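PDB 7N7Z: acetyl-CoA C-acetyltransferase from Syntrophomonas wolfei subsp. wolfei, which probably catalyses the thiolase reaction that reversibly joins two acetyl-CoA molecules into acetoacetyl-CoA with release of CoA. Local coordinates for residues 12-17 against 38-43; 54-59 against 100-105; 115-120 against 257-262. One frame throughout, in Å; residues are numbered along the deposited sequence.

Contact 1: residues 12-17 against 38-43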
loop_
_atom_site.group_PDB
_atom_site.type_symbol
_atom_site.label_atom_id
_atom_site.label_comp_id
_atom_site.label_asym_id
_atom_site.label_seq_id
_atom_site.Cartn_x
_atom_site.Cartn_y
_atom_site.Cartn_z
ATOM N N GLY B 12 0.712 34.032 -26.387
ATOM C CA GLY B 12 0.185 34.139 -25.038
ATOM C C GLY B 12 1.022 33.319 -24.085
ATOM O O GLY B 12 1.555 32.264 -24.449
ATOM N N MET B 13 1.144 33.810 -22.852
ATOM C CA MET B 13 1.965 33.159 -21.841
ATOM C C MET B 13 1.368 33.416 -20.467
ATOM O O MET B 13 0.883 34.515 -20.191
ATOM C CB MET B 13 3.408 33.671 -21.882
ATOM C CG MET B 13 4.122 33.394 -23.188
ATOM S SD MET B 13 5.804 34.033 -23.195
ATOM C CE MET B 13 6.718 32.558 -22.784
ATOM N N ALA B 14 1.421 32.402 -19.606
ATOM C CA ALA B 14 0.894 32.532 -18.256
ATOM C C ALA B 14 1.469 31.424 -17.389
ATOM O O ALA B 14 1.885 30.372 -17.880
ATOM C CB ALA B 14 -0.636 32.479 -18.239
ATOM N N ARG B 15 1.490 31.685 -16.085
ATOM C CA ARG B 15 1.858 30.678 -15.103
ATOM C C ARG B 15 1.078 30.947 -13.826
ATOM O O ARG B 15 0.640 32.071 -13.568
ATOM C CB ARG B 15 3.367 30.672 -14.825
ATOM C CG ARG B 15 3.906 31.903 -14.098
ATOM C CD ARG B 15 5.286 31.625 -13.513
ATOM N NE ARG B 15 5.861 32.781 -12.833
ATOM C CZ ARG B 15 5.829 32.988 -11.522
ATOM N NH1 ARG B 15 5.217 32.150 -10.701
ATOM N NH2 ARG B 15 6.427 34.067 -11.022
ATOM N N THR B 16 0.897 29.898 -13.037
ATOM C CA THR B 16 0.347 30.043 -11.702
ATOM C C THR B 16 1.460 30.452 -10.751
ATOM O O THR B 16 2.641 30.421 -11.106
ATOM C CB THR B 16 -0.300 28.736 -11.253
ATOM O OG1 THR B 16 0.717 27.776 -10.945
ATOM C CG2 THR B 16 -1.209 28.178 -12.342
ATOM N N PRO B 17 1.121 30.860 -9.531
ATOM C CA PRO B 17 2.159 31.044 -8.514
ATOM C C PRO B 17 2.871 29.728 -8.242
ATOM O O PRO B 17 2.340 28.642 -8.479
ATOM C CB PRO B 17 1.380 31.529 -7.285
ATOM C CG PRO B 17 0.099 32.074 -7.826
ATOM C CD PRO B 17 -0.214 31.235 -9.033
ATOM N N ALA B 38 -3.347 27.191 -18.796
ATOM C CA ALA B 38 -3.647 27.104 -20.221
ATOM C C ALA B 38 -4.717 28.110 -20.622
ATOM O O ALA B 38 -4.587 28.792 -21.645
ATOM C CB ALA B 38 -4.084 25.684 -20.579
ATOM N N ASN B 39 -5.790 28.212 -19.831
ATOM C CA ASN B 39 -6.841 29.177 -20.138
ATOM C C ASN B 39 -6.295 30.598 -20.132
ATOM O O ASN B 39 -6.660 31.417 -20.984
ATOM C CB ASN B 39 -7.987 29.038 -19.137
ATOM C CG ASN B 39 -8.936 27.913 -19.492
ATOM O OD1 ASN B 39 -9.193 27.647 -20.667
ATOM N ND2 ASN B 39 -9.462 27.242 -18.474
ATOM N N ALA B 40 -5.416 30.909 -19.177
ATOM C CA ALA B 40 -4.821 32.239 -19.123
ATOM C C ALA B 40 -4.038 32.537 -20.394
ATOM O O ALA B 40 -4.211 33.593 -21.012
ATOM C CB ALA B 40 -3.919 32.359 -17.895
ATOM N N ALA B 41 -3.171 31.610 -20.805
ATOM C CA ALA B 41 -2.388 31.827 -22.017
ATOM C C ALA B 41 -3.290 31.969 -23.238
ATOM O O ALA B 41 -3.046 32.819 -24.102
ATOM C CB ALA B 41 -1.397 30.680 -22.210
ATOM N N ILE B 42 -4.343 31.152 -23.320
ATOM C CA ILE B 42 -5.225 31.192 -24.483
ATOM C C ILE B 42 -5.969 32.521 -24.541
ATOM O O ILE B 42 -6.055 33.157 -25.598
ATOM C CB ILE B 42 -6.202 30.002 -24.461
ATOM C CG1 ILE B 42 -5.447 28.699 -24.740
ATOM C CG2 ILE B 42 -7.316 30.213 -25.483
ATOM C CD1 ILE B 42 -6.277 27.446 -24.535
ATOM N N GLU B 43 -6.524 32.959 -23.410
ATOM C CA GLU B 43 -7.229 34.234 -23.386
ATOM C C GLU B 43 -6.287 35.381 -23.730
ATOM O O GLU B 43 -6.629 36.265 -24.524
ATOM C CB GLU B 43 -7.862 34.469 -22.017
ATOM C CG GLU B 43 -8.636 35.771 -21.944
ATOM C CD GLU B 43 -7.748 36.951 -21.603
ATOM O OE1 GLU B 43 -7.682 37.915 -22.390
ATOM O OE2 GLU B 43 -7.133 36.924 -20.524
#
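Ala14 and Ala40 meet methyl to methyl, CB to CB at 3.3 Å, closer than two carbons usually pack. This is the tight spot where strand residues 12-15 lie against helix residues 38-43. Ala14 CB also rests over the helix backbone, 3.7 Å from Ala41 N. A second close point lies two residues back along the strand, at Gly12. Gly12 CA sits 3.6 Å from Ala41 O, and a CB on Gly12 would run into that oxygen. The methyl of Ala41 in turn lies against the Gly12 carbonyl, with CB 4.0 Å from Gly12 O. Glycine and alanines therefore let the two axes approach to 6.0 Å, with the strand and helix running nearly antiparallel at 153°. The packing is purely van der Waals.

The solvent side is looser. Asn39 points away from the strand; it and Ala40 are partly exposed, and Glu43 is exposed. Ile42 also points away but is buried against Val261. Met13 and Arg15 leave the strand on its other face. There Met13 packs on helix 360-378, and Arg15 forms salt bridges with Glu202 and Asp220.

Strand 8-20 is thus covered by helix 30-45 on one face and by helix 360-378 on the other. Helix 30-45 leads on to strand 54-58, parallel to strand 8-20, in a beta-alpha-beta crossover. It also spans strand 254-264, where Ala41 touches Ala259, and reaches Leu115 and Thr117 with Ala38.

Contact 2: residues 54-59 against 100-105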
loop_
_atom_site.group_PDB
_atom_site.type_symbol
_atom_site.label_atom_id
_atom_site.label_comp_id
_atom_site.label_asym_id
_atom_site.label_seq_id
_atom_site.Cartn_x
_atom_site.Cartn_y
_atom_site.Cartn_z
ATOM N N GLU B 54 -3.111 21.411 -31.517
ATOM C CA GLU B 54 -2.615 20.354 -30.647
ATOM C C GLU B 54 -2.329 20.933 -29.272
ATOM O O GLU B 54 -2.345 22.148 -29.067
ATOM C CB GLU B 54 -1.347 19.709 -31.223
ATOM C CG GLU B 54 -0.116 20.616 -31.177
ATOM C CD GLU B 54 1.153 19.917 -31.624
ATOM O OE1 GLU B 54 1.187 18.669 -31.600
ATOM O OE2 GLU B 54 2.120 20.616 -31.991
ATOM N N ILE B 55 -2.060 20.034 -28.330
ATOM C CA ILE B 55 -1.472 20.383 -27.045
ATOM C C ILE B 55 -0.275 19.470 -26.827
ATOM O O ILE B 55 -0.382 18.249 -26.990
ATOM C CB ILE B 55 -2.473 20.251 -25.881
ATOM C CG1 ILE B 55 -1.803 20.665 -24.565
ATOM C CG2 ILE B 55 -3.008 18.829 -25.786
ATOM C CD1 ILE B 55 -2.725 20.638 -23.368
ATOM N N VAL B 56 0.865 20.062 -26.489
ATOM C CA VAL B 56 2.051 19.323 -26.072
ATOM C C VAL B 56 2.218 19.578 -24.581
ATOM O O VAL B 56 2.600 20.680 -24.168
ATOM C CB VAL B 56 3.298 19.741 -26.860
ATOM C CG1 VAL B 56 4.467 18.832 -26.518
ATOM C CG2 VAL B 56 3.014 19.712 -28.355
ATOM N N GLY B 57 1.913 18.567 -23.771
ATOM C CA GLY B 57 1.911 18.706 -22.326
ATOM C C GLY B 57 3.210 18.207 -21.723
ATOM O O GLY B 57 3.671 17.106 -22.032
ATOM N N ALA B 58 3.788 19.028 -20.852
ATOM C CA ALA B 58 5.019 18.697 -20.154
ATOM C C ALA B 58 4.727 18.406 -18.689
ATOM O O ALA B 58 3.939 19.112 -18.050
ATOM C CB ALA B 58 6.035 19.834 -20.266
ATOM N N THR B 59 5.359 17.359 -18.169
ATOM C CA THR B 59 5.280 17.007 -16.759
ATOM C C THR B 59 6.296 15.909 -16.493
ATOM O O THR B 59 6.595 15.102 -17.378
ATOM C CB THR B 59 3.875 16.538 -16.356
ATOM O OG1 THR B 59 3.741 16.606 -14.929
ATOM C CG2 THR B 59 3.628 15.106 -16.814
ATOM N N GLU B 100 9.899 22.852 -27.752
ATOM C CA GLU B 100 10.581 22.499 -28.993
ATOM C C GLU B 100 9.697 21.627 -29.875
ATOM O O GLU B 100 9.526 21.902 -31.069
ATOM C CB GLU B 100 11.898 21.786 -28.683
ATOM C CG GLU B 100 12.846 21.722 -29.870
ATOM C CD GLU B 100 14.104 20.923 -29.583
ATOM O OE1 GLU B 100 15.195 21.361 -30.007
ATOM O OE2 GLU B 100 14.004 19.854 -28.944
ATOM N N ILE B 101 9.127 20.564 -29.303
ATOM C CA ILE B 101 8.298 19.649 -30.086
ATOM C C ILE B 101 7.187 20.417 -30.791
ATOM O O ILE B 101 6.927 20.219 -31.984
ATOM C CB ILE B 101 7.729 18.537 -29.186
ATOM C CG1 ILE B 101 8.848 17.604 -28.721
ATOM C CG2 ILE B 101 6.653 17.751 -29.928
ATOM C CD1 ILE B 101 8.482 16.767 -27.511
ATOM N N ALA B 102 6.513 21.306 -30.060
ATOM C CA ALA B 102 5.439 22.090 -30.658
ATOM C C ALA B 102 5.975 23.040 -31.722
ATOM O O ALA B 102 5.399 23.154 -32.810
ATOM C CB ALA B 102 4.695 22.871 -29.576
ATOM N N CYS B 103 7.078 23.729 -31.428
ATOM C CA CYS B 103 7.606 24.707 -32.373
ATOM C C CYS B 103 8.082 24.034 -33.655
ATOM O O CYS B 103 7.836 24.539 -34.756
ATOM C CB CYS B 103 8.739 25.497 -31.721
ATOM S SG CYS B 103 8.178 26.688 -30.471
ATOM N N GLN B 104 8.761 22.891 -33.534
ATOM C CA GLN B 104 9.226 22.191 -34.727
ATOM C C GLN B 104 8.060 21.650 -35.542
ATOM O O GLN B 104 8.151 21.570 -36.772
ATOM C CB GLN B 104 10.185 21.067 -34.336
ATOM C CG GLN B 104 11.516 21.579 -33.797
ATOM C CD GLN B 104 12.513 20.477 -33.478
ATOM O OE1 GLN B 104 13.711 20.736 -33.355
ATOM N NE2 GLN B 104 12.028 19.246 -33.334
ATOM N N ASN B 105 6.958 21.279 -34.884
ATOM C CA ASN B 105 5.745 20.943 -35.623
ATOM C C ASN B 105 5.244 22.146 -36.412
ATOM O O ASN B 105 4.780 22.006 -37.549
ATOM C CB ASN B 105 4.666 20.446 -34.662
ATOM C CG ASN B 105 4.551 18.934 -34.644
ATOM O OD1 ASN B 105 4.251 18.308 -35.660
ATOM N ND2 ASN B 105 4.788 18.340 -33.482
#
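Val56 makes the apolar part of this contact with both of its methyls. CG2 lies 3.8 Å from Ala102 CB. With CG1 anti to the backbone N (chi1 -173°), that methyl faces Ile101 CG2, a looser pair at 4.2 Å.

The polar part is approach without bonding. The Glu54 carboxylate comes up to Asn105, with OE2 3.7 Å from Asn105 CB. The carboxylate and amide planes stand 84° apart. Asn105 ND2 turns back instead to its own helix and donates to Ile101 O at 3.2 Å. It comes from above the carbonyl plane. Asn105 N reaches the same oxygen from the opposite face, at 3.1 Å. With an alanine in place of Asn105, Ile101 O would probably keep only the backbone bond of these two, and a gap would probably open beside the Glu54 carboxylate.

The acid finds its partners outside the two segments. Ser114 hydrogen-bonds Glu54 OE2, and Arg97 of the second subunit forms a salt bridge with OE1. Between the two segments the contact is packing alone, mostly of methyls, with the Glu54 carboxylate laid against Asn105. The buried charge of Glu54 is probably balanced by Arg97 across the subunit interface.

Contact 3: residues 115-120 against 257-262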
loop_
_atom_site.group_PDB
_atom_site.type_symbol
_atom_site.label_atom_id
_atom_site.label_comp_id
_atom_site.label_asym_id
_atom_site.label_seq_id
_atom_site.Cartn_x
_atom_site.Cartn_y
_atom_site.Cartn_z
ATOM N N LEU B 115 -0.662 24.542 -28.421
ATOM C CA LEU B 115 -0.673 24.853 -27.001
ATOM C C LEU B 115 0.380 24.003 -26.302
ATOM O O LEU B 115 0.477 22.798 -26.553
ATOM C CB LEU B 115 -2.055 24.590 -26.402
ATOM C CG LEU B 115 -2.162 24.680 -24.878
ATOM C CD1 LEU B 115 -1.728 26.052 -24.382
ATOM C CD2 LEU B 115 -3.579 24.368 -24.422
ATOM N N VAL B 116 1.175 24.632 -25.445
ATOM C CA VAL B 116 2.169 23.933 -24.637
ATOM C C VAL B 116 1.829 24.176 -23.174
ATOM O O VAL B 116 1.747 25.329 -22.736
ATOM C CB VAL B 116 3.601 24.394 -24.950
ATOM C CG1 VAL B 116 4.597 23.682 -24.041
ATOM C CG2 VAL B 116 3.933 24.141 -26.409
ATOM N N THR B 117 1.622 23.096 -22.429
ATOM C CA THR B 117 1.398 23.163 -20.992
ATOM C C THR B 117 2.547 22.469 -20.277
ATOM O O THR B 117 3.055 21.444 -20.744
ATOM C CB THR B 117 0.069 22.510 -20.596
ATOM O OG1 THR B 117 0.075 21.131 -20.980
ATOM C CG2 THR B 117 -1.095 23.222 -21.266
ATOM N N ALA B 118 2.959 23.038 -19.148
ATOM C CA ALA B 118 4.043 22.490 -18.342
ATOM C C ALA B 118 3.623 22.584 -16.885
ATOM O O ALA B 118 3.342 23.681 -16.394
ATOM C CB ALA B 118 5.353 23.246 -18.586
ATOM N N VAL B 119 3.569 21.445 -16.197
ATOM C CA VAL B 119 2.985 21.397 -14.864
ATOM C C VAL B 119 3.722 20.373 -14.017
ATOM O O VAL B 119 4.222 19.360 -14.517
ATOM C CB VAL B 119 1.475 21.067 -14.920
ATOM C CG1 VAL B 119 1.253 19.669 -15.486
ATOM C CG2 VAL B 119 0.858 21.191 -13.535
ATOM N N GLU B 120 3.779 20.648 -12.716
ATOM C CA GLU B 120 4.262 19.681 -11.737
ATOM C C GLU B 120 3.605 20.013 -10.406
ATOM O O GLU B 120 3.861 21.078 -9.838
ATOM C CB GLU B 120 5.782 19.713 -11.617
ATOM C CG GLU B 120 6.375 18.432 -11.047
ATOM C CD GLU B 120 6.127 17.234 -11.938
ATOM O OE1 GLU B 120 6.549 17.274 -13.111
ATOM O OE2 GLU B 120 5.507 16.255 -11.470
ATOM N N ALA B 257 2.157 25.445 -12.640
ATOM C CA ALA B 257 1.813 25.143 -14.019
ATOM C C ALA B 257 2.042 26.387 -14.864
ATOM O O ALA B 257 1.680 27.496 -14.459
ATOM C CB ALA B 257 0.358 24.678 -14.160
ATOM N N ALA B 258 2.657 26.197 -16.026
ATOM C CA ALA B 258 2.833 27.249 -17.014
ATOM C C ALA B 258 2.236 26.793 -18.339
ATOM O O ALA B 258 2.086 25.595 -18.596
ATOM C CB ALA B 258 4.313 27.606 -17.199
ATOM N N ALA B 259 1.887 27.762 -19.180
ATOM C CA ALA B 259 1.315 27.456 -20.483
ATOM C C ALA B 259 1.685 28.555 -21.466
ATOM O O ALA B 259 1.999 29.683 -21.080
ATOM C CB ALA B 259 -0.207 27.299 -20.404
ATOM N N ALA B 260 1.639 28.210 -22.749
ATOM C CA ALA B 260 1.992 29.153 -23.799
ATOM C C ALA B 260 1.306 28.740 -25.091
ATOM O O ALA B 260 1.108 27.551 -25.353
ATOM C CB ALA B 260 3.510 29.226 -24.000
ATOM N N VAL B 261 0.947 29.739 -25.892
ATOM C CA VAL B 261 0.338 29.534 -27.202
ATOM C C VAL B 261 1.361 29.938 -28.253
ATOM O O VAL B 261 1.767 31.106 -28.320
ATOM C CB VAL B 261 -0.961 30.338 -27.358
ATOM C CG1 VAL B 261 -1.543 30.139 -28.756
ATOM C CG2 VAL B 261 -1.965 29.937 -26.292
ATOM N N PHE B 262 1.777 28.976 -29.071
ATOM C CA PHE B 262 2.743 29.205 -30.133
ATOM C C PHE B 262 2.034 29.219 -31.481
ATOM O O PHE B 262 0.980 28.600 -31.655
ATOM C CB PHE B 262 3.834 28.131 -30.121
ATOM C CG PHE B 262 4.645 28.114 -28.857
ATOM C CD1 PHE B 262 4.238 27.362 -27.768
ATOM C CD2 PHE B 262 5.808 28.857 -28.753
ATOM C CE1 PHE B 262 4.977 27.348 -26.601
ATOM C CE2 PHE B 262 6.551 28.848 -27.587
ATOM C CZ PHE B 262 6.134 28.092 -26.511
#
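Val116 O is approached by two groups of the neighbouring strand. Ala260 N donates to it at 2.9 Å, in the carbonyl plane, with a somewhat bent N-H...O angle of 144°. Ala259 CA adds a CA-H...O contact at 3.1 Å. The return bond, from Val116 N to Ala260 O, is straighter at 172° and also 2.9 Å long. These bonds make Val116 and Ala260 an antiparallel hydrogen-bonded pair.

Ala118 and Ala258 form the next such pair. Ala118 N donates to Ala258 O at 2.8 Å. The reverse bond, from Ala258 N to Ala118 O, is short at 2.6 Å. Leu115 with Val261, Thr117 with Ala259 and Val119 with Ala257 are the non-hydrogen-bonded pairs.

The two faces of the sheet differ. On the face of Val116 and Ala118, the Val116 methyl CG2 meets the Phe262 ring obliquely, 3.4 Å from CE1. Phe262 lies two residues beyond the direct partner of Val116, so this is a diagonal contact. Helix 94-107 covers this face, through Ala98 and Ala102 on Val116 and Thr99 and Cys103 on Phe262.

On the other face, Val119 CG1 sits between the backbone N and the carbonyl carbon (chi1 64°), which turns CG2 onto Ala257 CB at 3.6 Å. Leu115 lays CD1 beside Ala260 O, 3.4 Å away, and also reaches Val261. Helix 30-45 packs here, with Leu33 and Ala37 on Ala257 and Ala30 on Val119.

The backbone thus supplies the polar bonds between two buried strands. The mostly apolar side chains, small along 257-260, leave both faces fit for close helix packing, as expected of a beta-sheet layer sandwiched between helices in the layered thiolase fold.

The three contacts share one sheet, in the strand order 54-58, 113-121, 254-264, 8-20. Contact 3 is the middle pair, its centre about 8 Å from that of contact 1 and about 9 Å from that of contact 2. Contacts 1 and 2 do not touch, and their centres are about 16 Å apart. Probable backbone hydrogen bonds tie the strands: Thr16 N to Ala257 O at 2.9 Å, and Val56 N to Leu115 O at 2.8 Å. Contact 1 brings in a helix on one face, contact 2 a helix on the other. The Ala118 side chain lies about 10 Å from that of His358 and about 11 Å from that of Cys92, both predicted active-site residues.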